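Local coordinates for protein phosphoribosylaminoimidazole-succinocarboxamide synthase (Thermotoga maritima, PDB 1KUT) that catalyses the ATP-dependent joining of L-aspartate to 5-amino-1-(5-phosphoribosyl)imidazole-4-carboxylate, giving SAICAR in de novo purine biosynthesis, at residues B[46-51]-B[61-66]; B[92-97]-B[108-113]; B[142-147]-B[179-184]; B[160-165]-B[225-230]. All blocks are in the same frame, centred on the assembly; numbering follows the deposited sequence.

Interaction 1: residues B[46-51]-B[61-66]; sequences TTAILM and THLVEY
Leu63 is the bump that helix residues 46-51 receive: its CD2 methyl enters the shallow hollow over Ala48, 3.4 Å from Ala48 O and 4.0 Å from Ala48 CB, and also meets Met51 CB. With CG of Leu63 anti to the backbone N (chi1 169°), the isobutyl end reaches across to the helix. The other flank of the same alanine is met by Tyr66, whose CB lies 3.7 Å from Ala48 CB, and the small methyl lets the two backbones come within 6.0 Å between the CA atoms of Ala48 and Tyr66. The helix 39-55 thus lies against strand 63-67, an outermost strand of the five-stranded antiparallel sheet, with the segment axes 8.6 Å apart and at 129°. Val64 and Glu65 form a classic beta bulge opposite Lys73, and neither side chain faces the helix. At the other end Met51, a selenomethionine, fills the notch between Thr61, His62 and Leu63. Its chain bends at chi3 (-66°), and SE lies at the edge of the His62 ring, near its plane, 3.9 Å from His62 ND1. With alanine at His62, the selenium would probably lose its aromatic neighbour and Met51 be freer to turn. Thr61 OG1 touches Met51 CB at 3.9 Å and is hydrogen-bonded with Ser55 OG, at the end of the same helix.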
loop_
_atom_site.group_PDB
_atom_site.type_symbol
_atom_site.label_atom_id
_atom_site.label_comp_id
_atom_site.label_asym_id
_atom_site.label_seq_id
_atom_site.Cartn_x
_atom_site.Cartn_y
_atom_site.Cartn_z
ATOM N N THR B 46 25.101 -11.174 14.925
ATOM C CA THR B 46 25.221 -10.251 13.802
ATOM C C THR B 46 24.297 -9.050 14.055
ATOM O O THR B 46 24.599 -7.940 13.655
ATOM C CB THR B 46 24.957 -10.938 12.416
ATOM O OG1 THR B 46 23.639 -10.659 11.950
ATOM C CG2 THR B 46 25.157 -12.433 12.520
ATOM N N THR B 47 23.197 -9.259 14.764
ATOM C CA THR B 47 22.307 -8.143 15.092
ATOM C C THR B 47 23.063 -7.151 15.980
ATOM O O THR B 47 23.072 -5.950 15.710
ATOM C CB THR B 47 21.049 -8.621 15.867
ATOM O OG1 THR B 47 20.262 -9.460 15.018
ATOM C CG2 THR B 47 20.195 -7.431 16.323
ATOM N N ALA B 48 23.710 -7.668 17.028
ATOM C CA ALA B 48 24.472 -6.856 17.978
ATOM C C ALA B 48 25.626 -6.092 17.357
ATOM O O ALA B 48 25.947 -4.981 17.771
ATOM C CB ALA B 48 24.982 -7.723 19.094
ATOM N N ILE B 49 26.275 -6.700 16.376
ATOM C CA ILE B 49 27.371 -6.060 15.663
ATOM C C ILE B 49 26.804 -4.924 14.812
ATOM O O ILE B 49 27.209 -3.774 14.927
ATOM C CB ILE B 49 28.084 -7.091 14.750
ATOM C CG1 ILE B 49 28.899 -8.050 15.622
ATOM C CG2 ILE B 49 28.915 -6.382 13.683
ATOM C CD1 ILE B 49 29.789 -8.982 14.840
ATOM N N LEU B 50 25.856 -5.252 13.950
ATOM C CA LEU B 50 25.243 -4.239 13.107
ATOM C C LEU B 50 24.649 -3.061 13.920
ATOM O O LEU B 50 24.952 -1.902 13.643
ATOM C CB LEU B 50 24.175 -4.891 12.223
ATOM C CG LEU B 50 24.568 -5.475 10.850
ATOM C CD1 LEU B 50 26.086 -5.501 10.651
ATOM C CD2 LEU B 50 23.954 -6.863 10.690
HETATM N N MSE B 51 23.831 -3.350 14.930
HETATM C CA MSE B 51 23.204 -2.291 15.739
HETATM C C MSE B 51 24.180 -1.427 16.527
HETATM O O MSE B 51 23.919 -0.242 16.770
HETATM C CB MSE B 51 22.189 -2.891 16.705
HETATM C CG MSE B 51 21.007 -3.514 16.018
HETATM SE SE MSE B 51 19.555 -3.648 17.274
HETATM C CE MSE B 51 20.269 -4.915 18.509
ATOM N N THR B 61 18.811 2.652 18.632
ATOM C CA THR B 61 18.383 1.263 18.513
ATOM C C THR B 61 18.192 0.778 19.947
ATOM O O THR B 61 18.696 1.401 20.888
ATOM C CB THR B 61 19.425 0.381 17.776
ATOM O OG1 THR B 61 20.466 -0.008 18.672
ATOM C CG2 THR B 61 20.046 1.152 16.615
ATOM N N HIS B 62 17.466 -0.322 20.123
ATOM C CA HIS B 62 17.192 -0.825 21.462
ATOM C C HIS B 62 18.268 -1.713 22.095
ATOM O O HIS B 62 18.112 -2.148 23.238
ATOM C CB HIS B 62 15.804 -1.525 21.475
ATOM C CG HIS B 62 15.764 -2.873 20.808
ATOM N ND1 HIS B 62 16.661 -3.264 19.832
ATOM C CD2 HIS B 62 14.892 -3.902 20.950
ATOM C CE1 HIS B 62 16.345 -4.475 19.403
ATOM N NE2 HIS B 62 15.274 -4.882 20.065
ATOM N N LEU B 63 19.368 -1.963 21.377
ATOM C CA LEU B 63 20.430 -2.808 21.925
ATOM C C LEU B 63 21.211 -2.181 23.073
ATOM O O LEU B 63 21.753 -1.075 22.948
ATOM C CB LEU B 63 21.443 -3.211 20.843
ATOM C CG LEU B 63 22.748 -3.875 21.341
ATOM C CD1 LEU B 63 22.431 -5.243 21.968
ATOM C CD2 LEU B 63 23.758 -4.047 20.186
ATOM N N VAL B 64 21.273 -2.884 24.202
ATOM C CA VAL B 64 22.071 -2.382 25.302
ATOM C C VAL B 64 23.397 -3.145 25.235
ATOM O O VAL B 64 24.460 -2.535 25.298
ATOM C CB VAL B 64 21.385 -2.587 26.669
ATOM C CG1 VAL B 64 22.346 -2.138 27.805
ATOM C CG2 VAL B 64 20.077 -1.777 26.714
ATOM N N GLU B 65 23.337 -4.468 25.079
ATOM C CA GLU B 65 24.554 -5.271 24.964
ATOM C C GLU B 65 24.266 -6.697 24.538
ATOM O O GLU B 65 23.128 -7.170 24.643
ATOM C CB GLU B 65 25.344 -5.285 26.287
ATOM C CG GLU B 65 24.712 -6.044 27.447
ATOM C CD GLU B 65 25.691 -6.254 28.621
ATOM O OE1 GLU B 65 25.234 -6.277 29.793
ATOM O OE2 GLU B 65 26.917 -6.409 28.375
ATOM N N TYR B 66 25.297 -7.389 24.059
ATOM C CA TYR B 66 25.151 -8.773 23.620
ATOM C C TYR B 66 25.520 -9.722 24.756
ATOM O O TYR B 66 26.576 -9.585 25.364
ATOM C CB TYR B 66 26.036 -9.034 22.393
ATOM C CG TYR B 66 26.134 -10.487 21.953
ATOM C CD1 TYR B 66 25.001 -11.286 21.825
ATOM C CD2 TYR B 66 27.372 -11.049 21.625
ATOM C CE1 TYR B 66 25.100 -12.614 21.381
ATOM C CE2 TYR B 66 27.481 -12.358 21.178
ATOM C CZ TYR B 66 26.347 -13.136 21.057
ATOM O OH TYR B 66 26.467 -14.428 20.581
#

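Interaction 2: residues B[92-97]-B[108-113]; sequences GSFVRR and VPLVEF
Arg97 meets Glu112 and Phe94 meets Leu110 across backbones that stay well apart, the nearest CA atoms, of Phe94 and Glu112, being 10.2 Å apart, so side chains alone bridge helix 93-98 and strand 105-115. The strand belongs to the six-stranded antiparallel sheet, and the link from helix to strand is an end-on, bidentate arginine-glutamate salt bridge. Arg97 NH1 reaches Glu112 OE2 at 2.6 Å with an N-H...O angle of 171°, and Arg97 NH2 reaches Glu112 OE1 at 2.9 Å. Both oxygens use their syn lone pairs, and the guanidinium and carboxylate planes lie only 15° apart. The Arg97 chain bends at chi3 (-76°), which turns NE back to its own helix, where it bonds Ser93 O at 2.7 Å from above the carbonyl plane. A weak bond from Arg97 NH2 to Ser93 OG further limits rotation. A leucine in place of Arg97 would probably leave the largely buried carboxylate with fewer countercharges, dependent on its second salt bridge, from Arg87 NE to Glu112 OE1. Pro123 of the second subunit packs on Arg97 and His129 of that subunit on Glu112, placing the pair at the interface with the second subunit. Alongside, Leu110 CD2 presses obliquely on the Phe94 ring, 3.3 Å from Phe94 CE1.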
loop_
_atom_site.group_PDB
_atom_site.type_symbol
_atom_site.label_atom_id
_atom_site.label_comp_id
_atom_site.label_asym_id
_atom_site.label_seq_id
_atom_site.Cartn_x
_atom_site.Cartn_y
_atom_site.Cartn_z
ATOM N N GLY B 92 11.821 -10.038 -4.724
ATOM C CA GLY B 92 10.690 -10.566 -3.973
ATOM C C GLY B 92 9.277 -10.165 -4.374
ATOM O O GLY B 92 8.892 -10.250 -5.544
ATOM N N SER B 93 8.496 -9.745 -3.382
ATOM C CA SER B 93 7.120 -9.342 -3.600
ATOM C C SER B 93 7.076 -8.099 -4.475
ATOM O O SER B 93 6.012 -7.730 -4.994
ATOM C CB SER B 93 6.454 -9.031 -2.268
ATOM O OG SER B 93 6.987 -7.834 -1.722
ATOM N N PHE B 94 8.222 -7.444 -4.640
ATOM C CA PHE B 94 8.238 -6.247 -5.462
ATOM C C PHE B 94 8.149 -6.603 -6.933
ATOM O O PHE B 94 7.488 -5.909 -7.694
ATOM C CB PHE B 94 9.492 -5.405 -5.227
ATOM C CG PHE B 94 9.462 -4.074 -5.951
ATOM C CD1 PHE B 94 8.865 -2.961 -5.364
ATOM C CD2 PHE B 94 9.982 -3.954 -7.243
ATOM C CE1 PHE B 94 8.788 -1.755 -6.052
ATOM C CE2 PHE B 94 9.909 -2.753 -7.940
ATOM C CZ PHE B 94 9.314 -1.652 -7.349
ATOM N N VAL B 95 8.824 -7.668 -7.349
ATOM C CA VAL B 95 8.755 -8.058 -8.750
ATOM C C VAL B 95 7.416 -8.732 -9.041
ATOM O O VAL B 95 6.855 -8.592 -10.126
ATOM C CB VAL B 95 9.923 -8.989 -9.137
ATOM C CG1 VAL B 95 11.220 -8.185 -9.195
ATOM C CG2 VAL B 95 10.060 -10.122 -8.123
ATOM N N ARG B 96 6.879 -9.434 -8.049
ATOM C CA ARG B 96 5.599 -10.101 -8.230
ATOM C C ARG B 96 4.420 -9.126 -8.291
ATOM O O ARG B 96 3.340 -9.479 -8.763
ATOM C CB ARG B 96 5.376 -11.118 -7.106
ATOM C CG ARG B 96 6.478 -12.183 -7.025
ATOM C CD ARG B 96 6.009 -13.395 -6.248
ATOM N NE ARG B 96 5.704 -13.082 -4.855
ATOM C CZ ARG B 96 6.613 -12.935 -3.892
ATOM N NH1 ARG B 96 7.910 -13.079 -4.154
ATOM N NH2 ARG B 96 6.216 -12.639 -2.658
ATOM N N ARG B 97 4.617 -7.899 -7.826
ATOM C CA ARG B 97 3.534 -6.914 -7.847
ATOM C C ARG B 97 3.645 -5.910 -8.989
ATOM O O ARG B 97 2.641 -5.515 -9.579
ATOM C CB ARG B 97 3.502 -6.125 -6.533
ATOM C CG ARG B 97 2.946 -6.853 -5.332
ATOM C CD ARG B 97 3.090 -5.980 -4.098
ATOM N NE ARG B 97 4.475 -5.967 -3.635
ATOM C CZ ARG B 97 5.057 -4.939 -3.026
ATOM N NH1 ARG B 97 4.372 -3.817 -2.805
ATOM N NH2 ARG B 97 6.319 -5.042 -2.624
ATOM N N VAL B 108 16.139 5.176 -6.698
ATOM C CA VAL B 108 16.310 5.665 -5.339
ATOM C C VAL B 108 15.760 4.618 -4.358
ATOM O O VAL B 108 15.093 3.662 -4.766
ATOM C CB VAL B 108 15.572 7.012 -5.151
ATOM C CG1 VAL B 108 16.026 7.994 -6.222
ATOM C CG2 VAL B 108 14.072 6.812 -5.231
ATOM N N PRO B 109 16.054 4.774 -3.057
ATOM C CA PRO B 109 15.557 3.808 -2.077
ATOM C C PRO B 109 14.042 3.900 -1.872
ATOM O O PRO B 109 13.491 4.976 -1.613
ATOM C CB PRO B 109 16.328 4.172 -0.807
ATOM C CG PRO B 109 17.596 4.816 -1.342
ATOM C CD PRO B 109 17.056 5.669 -2.454
ATOM N N LEU B 110 13.375 2.760 -1.973
ATOM C CA LEU B 110 11.934 2.713 -1.783
ATOM C C LEU B 110 11.564 2.176 -0.397
ATOM O O LEU B 110 12.045 1.111 0.021
ATOM C CB LEU B 110 11.307 1.843 -2.865
ATOM C CG LEU B 110 9.808 1.604 -2.742
ATOM C CD1 LEU B 110 9.028 2.896 -2.971
ATOM C CD2 LEU B 110 9.423 0.551 -3.737
ATOM N N VAL B 111 10.726 2.936 0.311
ATOM C CA VAL B 111 10.249 2.570 1.640
ATOM C C VAL B 111 8.783 2.156 1.564
ATOM O O VAL B 111 7.968 2.912 1.051
ATOM C CB VAL B 111 10.317 3.752 2.618
ATOM C CG1 VAL B 111 10.012 3.266 4.023
ATOM C CG2 VAL B 111 11.677 4.413 2.551
ATOM N N GLU B 112 8.458 0.972 2.092
ATOM C CA GLU B 112 7.096 0.436 2.106
ATOM C C GLU B 112 6.669 0.043 3.520
ATOM O O GLU B 112 7.459 -0.527 4.278
ATOM C CB GLU B 112 6.998 -0.839 1.262
ATOM C CG GLU B 112 7.186 -0.693 -0.231
ATOM C CD GLU B 112 6.780 -1.964 -0.989
ATOM O OE1 GLU B 112 7.481 -3.002 -0.894
ATOM O OE2 GLU B 112 5.741 -1.922 -1.676
ATOM N N PHE B 113 5.417 0.313 3.873
ATOM C CA PHE B 113 4.927 -0.089 5.186
ATOM C C PHE B 113 3.967 -1.265 5.062
ATOM O O PHE B 113 3.180 -1.363 4.125
ATOM C CB PHE B 113 4.210 1.054 5.902
ATOM C CG PHE B 113 5.117 2.147 6.372
ATOM C CD1 PHE B 113 5.562 3.131 5.490
ATOM C CD2 PHE B 113 5.524 2.206 7.709
ATOM C CE1 PHE B 113 6.399 4.160 5.935
ATOM C CE2 PHE B 113 6.363 3.234 8.159
ATOM C CZ PHE B 113 6.801 4.213 7.272
#

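Interaction 3: residues B[142-147]-B[179-184]; sequences EKMKEA and GNVVLG
Helix-on-sheet packing is the theme here: helix 138-160 lies over the six-stranded antiparallel sheet, and Val181, in the short strand 181-183, supplies the meeting point. Its two methyls part between successive helix residues. CG1 touches Met144 CG at 3.9 Å, the two side chains crossing at about a right angle, while CG2 lies 4.1 Å from both Lys143 CB and Lys143 CD. The fork stands this way because Val181 CG1 is anti to the backbone N (chi1 168°), leaving CG2 anti to the carbonyl carbon. Lys143 runs extended beyond CG, laying its methylenes beside the methyl and carrying NZ onward from the apolar patch; that ammonium lies close to the one of Lys139, a like charge. Met144, a selenomethionine, is buried and bends at chi3 (-89°), and its side chain also packs on Phe80 and Leu82 of strand 78-87. The touch is light: 141 Å² in all is covered, no hydrogen bond crosses, and the nearest CA atoms, of Met144 and Val181, are 7.0 Å apart. Phe173 and Leu175 of the adjoining strand 164-175 also touch Val181. One helix face against the side chains of an antiparallel sheet is the arrangement typical of the helix-on-sheet packing of an alpha+beta fold.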
loop_
_atom_site.group_PDB
_atom_site.type_symbol
_atom_site.label_atom_id
_atom_site.label_comp_id
_atom_site.label_asym_id
_atom_site.label_seq_id
_atom_site.Cartn_x
_atom_site.Cartn_y
_atom_site.Cartn_z
ATOM N N GLU B 142 6.800 9.599 9.227
ATOM C CA GLU B 142 7.876 10.253 8.483
ATOM C C GLU B 142 9.231 10.056 9.163
ATOM O O GLU B 142 10.263 9.999 8.494
ATOM C CB GLU B 142 7.577 11.742 8.315
ATOM C CG GLU B 142 8.031 12.328 6.978
ATOM C CD GLU B 142 7.414 11.612 5.774
ATOM O OE1 GLU B 142 6.306 11.047 5.923
ATOM O OE2 GLU B 142 8.025 11.624 4.674
ATOM N N LYS B 143 9.236 9.960 10.485
ATOM C CA LYS B 143 10.477 9.722 11.215
ATOM C C LYS B 143 10.958 8.314 10.851
ATOM O O LYS B 143 12.115 8.119 10.459
ATOM C CB LYS B 143 10.241 9.800 12.725
ATOM C CG LYS B 143 10.170 11.226 13.261
ATOM C CD LYS B 143 9.988 11.271 14.771
ATOM C CE LYS B 143 10.179 12.694 15.284
ATOM N NZ LYS B 143 9.848 12.831 16.732
HETATM N N MSE B 144 10.053 7.344 10.976
HETATM C CA MSE B 144 10.359 5.953 10.661
HETATM C C MSE B 144 10.901 5.810 9.266
HETATM O O MSE B 144 11.779 4.996 9.035
HETATM C CB MSE B 144 9.121 5.067 10.817
HETATM C CG MSE B 144 8.781 4.822 12.238
HETATM SE SE MSE B 144 7.442 3.490 12.337
HETATM C CE MSE B 144 5.853 4.642 12.241
ATOM N N LYS B 145 10.366 6.580 8.326
ATOM C CA LYS B 145 10.867 6.526 6.958
ATOM C C LYS B 145 12.293 7.075 6.893
ATOM O O LYS B 145 13.161 6.476 6.260
ATOM C CB LYS B 145 9.977 7.347 6.028
ATOM C CG LYS B 145 9.021 6.523 5.177
ATOM C CD LYS B 145 8.166 7.417 4.270
ATOM C CE LYS B 145 9.017 8.267 3.326
ATOM N NZ LYS B 145 8.153 9.064 2.395
ATOM N N GLU B 146 12.531 8.213 7.544
ATOM C CA GLU B 146 13.855 8.850 7.541
ATOM C C GLU B 146 14.885 7.950 8.211
ATOM O O GLU B 146 16.015 7.806 7.745
ATOM C CB GLU B 146 13.818 10.201 8.280
ATOM C CG GLU B 146 12.760 11.194 7.783
ATOM C CD GLU B 146 12.724 12.494 8.611
ATOM O OE1 GLU B 146 13.684 13.306 8.509
ATOM O OE2 GLU B 146 11.735 12.698 9.369
ATOM N N ALA B 147 14.486 7.349 9.319
ATOM C CA ALA B 147 15.377 6.468 10.032
ATOM C C ALA B 147 15.689 5.262 9.140
ATOM O O ALA B 147 16.861 4.926 8.911
ATOM C CB ALA B 147 14.724 6.031 11.328
ATOM N N GLY B 179 9.305 8.598 24.148
ATOM C CA GLY B 179 8.596 8.787 22.894
ATOM C C GLY B 179 9.481 8.834 21.662
ATOM O O GLY B 179 9.022 9.185 20.571
ATOM N N ASN B 180 10.756 8.496 21.813
ATOM C CA ASN B 180 11.639 8.508 20.661
ATOM C C ASN B 180 11.382 7.273 19.805
ATOM O O ASN B 180 11.043 6.206 20.323
ATOM C CB ASN B 180 13.109 8.527 21.107
ATOM C CG ASN B 180 13.558 9.895 21.604
ATOM O OD1 ASN B 180 13.678 10.842 20.823
ATOM N ND2 ASN B 180 13.806 10.003 22.905
ATOM N N VAL B 181 11.504 7.435 18.491
ATOM C CA VAL B 181 11.347 6.320 17.572
ATOM C C VAL B 181 12.691 5.587 17.675
ATOM O O VAL B 181 13.764 6.196 17.555
ATOM C CB VAL B 181 11.074 6.819 16.115
ATOM C CG1 VAL B 181 11.200 5.677 15.115
ATOM C CG2 VAL B 181 9.661 7.403 16.036
ATOM N N VAL B 182 12.622 4.284 17.944
ATOM C CA VAL B 182 13.818 3.461 18.109
ATOM C C VAL B 182 13.704 2.169 17.302
ATOM O O VAL B 182 12.627 1.567 17.223
ATOM C CB VAL B 182 14.005 3.080 19.589
ATOM C CG1 VAL B 182 15.288 2.293 19.779
ATOM C CG2 VAL B 182 14.010 4.345 20.451
ATOM N N LEU B 183 14.824 1.752 16.710
ATOM C CA LEU B 183 14.876 0.529 15.930
ATOM C C LEU B 183 14.822 -0.654 16.889
ATOM O O LEU B 183 15.641 -0.773 17.794
ATOM C CB LEU B 183 16.176 0.466 15.116
ATOM C CG LEU B 183 16.299 -0.801 14.250
ATOM C CD1 LEU B 183 15.447 -0.643 12.992
ATOM C CD2 LEU B 183 17.752 -1.051 13.873
ATOM N N GLY B 184 13.834 -1.518 16.706
ATOM C CA GLY B 184 13.729 -2.690 17.551
ATOM C C GLY B 184 14.084 -3.907 16.722
ATOM O O GLY B 184 14.936 -3.846 15.830
#

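Interaction 4: residues B[160-165]-B[225-230]; sequences ERANFE and RSLNSQ
Arg161 and Leu227 bring the CA atoms of the two segments to 7.4 Å, where the end of helix 138-160 meets the C-terminal helix 214-229. The first helix ends in a Schellman motif with Asn163, at positive phi, as its C-prime residue, and the type I turn from Glu160 to Asn163 offers Arg161 and Ala162 to the partner. Along Arg161, CB makes the apolar contact, 3.7 Å from Leu227 CD2. CG leaves anti to the carbonyl carbon (chi1 -62°), and the chain then runs extended through CD to NE, carrying the guanidinium past Leu227 toward the C-terminus. There CZ lies 3.8 Å from Gln230 OE1. NH1 comes within 3.6 Å of Gln230 CG and, near the guanidinium plane, 3.7 Å of Leu227 O. Gln230 OE1 sits over one guanidinium face, with the amide plane turned 81° from it, so its 3.2 Å approach to Arg161 NH1 has too poor an angle for a hydrogen bond. Tyr53 of helix 39-55 also packs on Arg161. Next to these polar groups, Ala162 CB fits against the fork of Leu227, 4.0 Å from CD2 and 4.1 Å from Leu227 CD1.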
loop_
_atom_site.group_PDB
_atom_site.type_symbol
_atom_site.label_atom_id
_atom_site.label_comp_id
_atom_site.label_asym_id
_atom_site.label_seq_id
_atom_site.Cartn_x
_atom_site.Cartn_y
_atom_site.Cartn_z
ATOM N N GLU B 160 29.403 -2.768 1.848
ATOM C CA GLU B 160 30.096 -2.309 0.659
ATOM C C GLU B 160 31.594 -2.591 0.806
ATOM O O GLU B 160 32.263 -3.019 -0.139
ATOM C CB GLU B 160 29.833 -0.811 0.508
ATOM C CG GLU B 160 30.189 -0.214 -0.833
ATOM C CD GLU B 160 29.679 1.213 -0.982
ATOM O OE1 GLU B 160 30.146 2.101 -0.224
ATOM O OE2 GLU B 160 28.803 1.436 -1.856
ATOM N N ARG B 161 32.117 -2.367 2.008
ATOM C CA ARG B 161 33.532 -2.596 2.266
ATOM C C ARG B 161 33.940 -4.025 1.918
ATOM O O ARG B 161 35.113 -4.288 1.649
ATOM C CB ARG B 161 33.861 -2.349 3.733
ATOM C CG ARG B 161 33.617 -0.953 4.245
ATOM C CD ARG B 161 34.058 -0.911 5.700
ATOM N NE ARG B 161 33.495 0.203 6.451
ATOM C CZ ARG B 161 33.560 0.304 7.776
ATOM N NH1 ARG B 161 34.167 -0.647 8.479
ATOM N NH2 ARG B 161 33.010 1.342 8.400
ATOM N N ALA B 162 32.975 -4.944 1.939
ATOM C CA ALA B 162 33.227 -6.354 1.643
ATOM C C ALA B 162 32.747 -6.763 0.253
ATOM O O ALA B 162 32.716 -7.951 -0.080
ATOM C CB ALA B 162 32.546 -7.217 2.689
ATOM N N ASN B 163 32.380 -5.773 -0.553
ATOM C CA ASN B 163 31.873 -6.020 -1.898
ATOM C C ASN B 163 30.620 -6.889 -1.896
ATOM O O ASN B 163 30.452 -7.799 -2.718
ATOM C CB ASN B 163 32.949 -6.646 -2.777
ATOM C CG ASN B 163 34.012 -5.646 -3.183
ATOM O OD1 ASN B 163 35.012 -5.457 -2.481
ATOM N ND2 ASN B 163 33.793 -4.984 -4.319
ATOM N N PHE B 164 29.751 -6.617 -0.932
ATOM C CA PHE B 164 28.480 -7.309 -0.837
ATOM C C PHE B 164 27.464 -6.206 -0.998
ATOM O O PHE B 164 27.675 -5.100 -0.496
ATOM C CB PHE B 164 28.300 -7.975 0.519
ATOM C CG PHE B 164 28.884 -9.346 0.592
ATOM C CD1 PHE B 164 30.158 -9.550 1.114
ATOM C CD2 PHE B 164 28.161 -10.441 0.122
ATOM C CE1 PHE B 164 30.702 -10.832 1.169
ATOM C CE2 PHE B 164 28.695 -11.717 0.170
ATOM C CZ PHE B 164 29.968 -11.919 0.697
ATOM N N GLU B 165 26.379 -6.486 -1.710
ATOM C CA GLU B 165 25.361 -5.474 -1.905
ATOM C C GLU B 165 24.039 -5.801 -1.247
ATOM O O GLU B 165 23.512 -6.918 -1.339
ATOM C CB GLU B 165 25.161 -5.178 -3.388
ATOM C CG GLU B 165 25.201 -6.381 -4.294
ATOM C CD GLU B 165 24.952 -5.996 -5.743
ATOM O OE1 GLU B 165 25.591 -5.024 -6.218
ATOM O OE2 GLU B 165 24.120 -6.665 -6.400
ATOM N N ARG B 225 31.891 -9.751 11.526
ATOM C CA ARG B 225 32.996 -9.775 12.484
ATOM C C ARG B 225 34.227 -9.134 11.846
ATOM O O ARG B 225 34.910 -8.298 12.454
ATOM C CB ARG B 225 33.327 -11.215 12.879
ATOM C CG ARG B 225 32.341 -11.843 13.852
ATOM C CD ARG B 225 32.705 -13.291 14.148
ATOM N NE ARG B 225 31.881 -13.866 15.210
ATOM C CZ ARG B 225 31.902 -15.149 15.556
ATOM N NH1 ARG B 225 32.701 -15.990 14.917
ATOM N NH2 ARG B 225 31.139 -15.597 16.549
ATOM N N SER B 226 34.494 -9.523 10.605
ATOM C CA SER B 226 35.649 -9.012 9.866
ATOM C C SER B 226 35.652 -7.493 9.745
ATOM O O SER B 226 36.619 -6.824 10.136
ATOM C CB SER B 226 35.683 -9.630 8.469
ATOM O OG SER B 226 36.930 -9.390 7.861
ATOM N N LEU B 227 34.563 -6.953 9.205
ATOM C CA LEU B 227 34.425 -5.512 9.028
ATOM C C LEU B 227 34.435 -4.815 10.386
ATOM O O LEU B 227 34.879 -3.670 10.511
ATOM C CB LEU B 227 33.118 -5.211 8.302
ATOM C CG LEU B 227 32.986 -5.952 6.971
ATOM C CD1 LEU B 227 31.559 -5.889 6.455
ATOM C CD2 LEU B 227 33.955 -5.331 5.981
ATOM N N ASN B 228 33.963 -5.525 11.403
ATOM C CA ASN B 228 33.889 -4.990 12.752
ATOM C C ASN B 228 35.261 -4.792 13.401
ATOM O O ASN B 228 35.456 -3.872 14.204
ATOM C CB ASN B 228 33.040 -5.929 13.609
ATOM C CG ASN B 228 32.600 -5.297 14.905
ATOM O OD1 ASN B 228 32.133 -4.159 14.919
ATOM N ND2 ASN B 228 32.729 -6.039 16.008
ATOM N N SER B 229 36.214 -5.648 13.049
ATOM C CA SER B 229 37.544 -5.563 13.640
ATOM C C SER B 229 38.472 -4.539 12.998
ATOM O O SER B 229 39.533 -4.234 13.549
ATOM C CB SER B 229 38.207 -6.943 13.631
ATOM O OG SER B 229 37.490 -7.837 14.469
ATOM N N GLN B 230 38.080 -4.003 11.845
ATOM C CA GLN B 230 38.911 -3.012 11.165
ATOM C C GLN B 230 38.790 -1.659 11.872
ATOM O O GLN B 230 39.839 -0.997 12.059
ATOM C CB GLN B 230 38.512 -2.894 9.683
ATOM C CG GLN B 230 37.412 -1.877 9.376
ATOM C CD GLN B 230 37.933 -0.445 9.254
ATOM O OE1 GLN B 230 37.171 0.486 8.963
ATOM N NE2 GLN B 230 39.236 -0.263 9.469
ATOM O OXT GLN B 230 37.651 -1.273 12.228
#

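The contacts form a chain of touches, 2-3-1-4. Interaction 1 meets interaction 3 through a probable hydrogen bond from His62 N to Leu183 O (3.0 Å), joining the residue before strand 63-67 to strand 181-183, and interaction 4 through Ile49 CD1 against Arg225 CG (4.0 Å). Interactions 2 and 3 touch where Val111 CG1, on strand 105-115, meets Lys145 CG, on helix 138-160, at 3.6 Å; interactions 2, 3 and 4 all reach the six-stranded sheet. Interactions 1 and 2 lie on opposite sides of the chain's centre, their own centres 26 Å apart. Interactions 2 and 3 approach the second subunit, whereas 1 and 4 do not. No bound substrate or nucleotide fixes their distance from the active site.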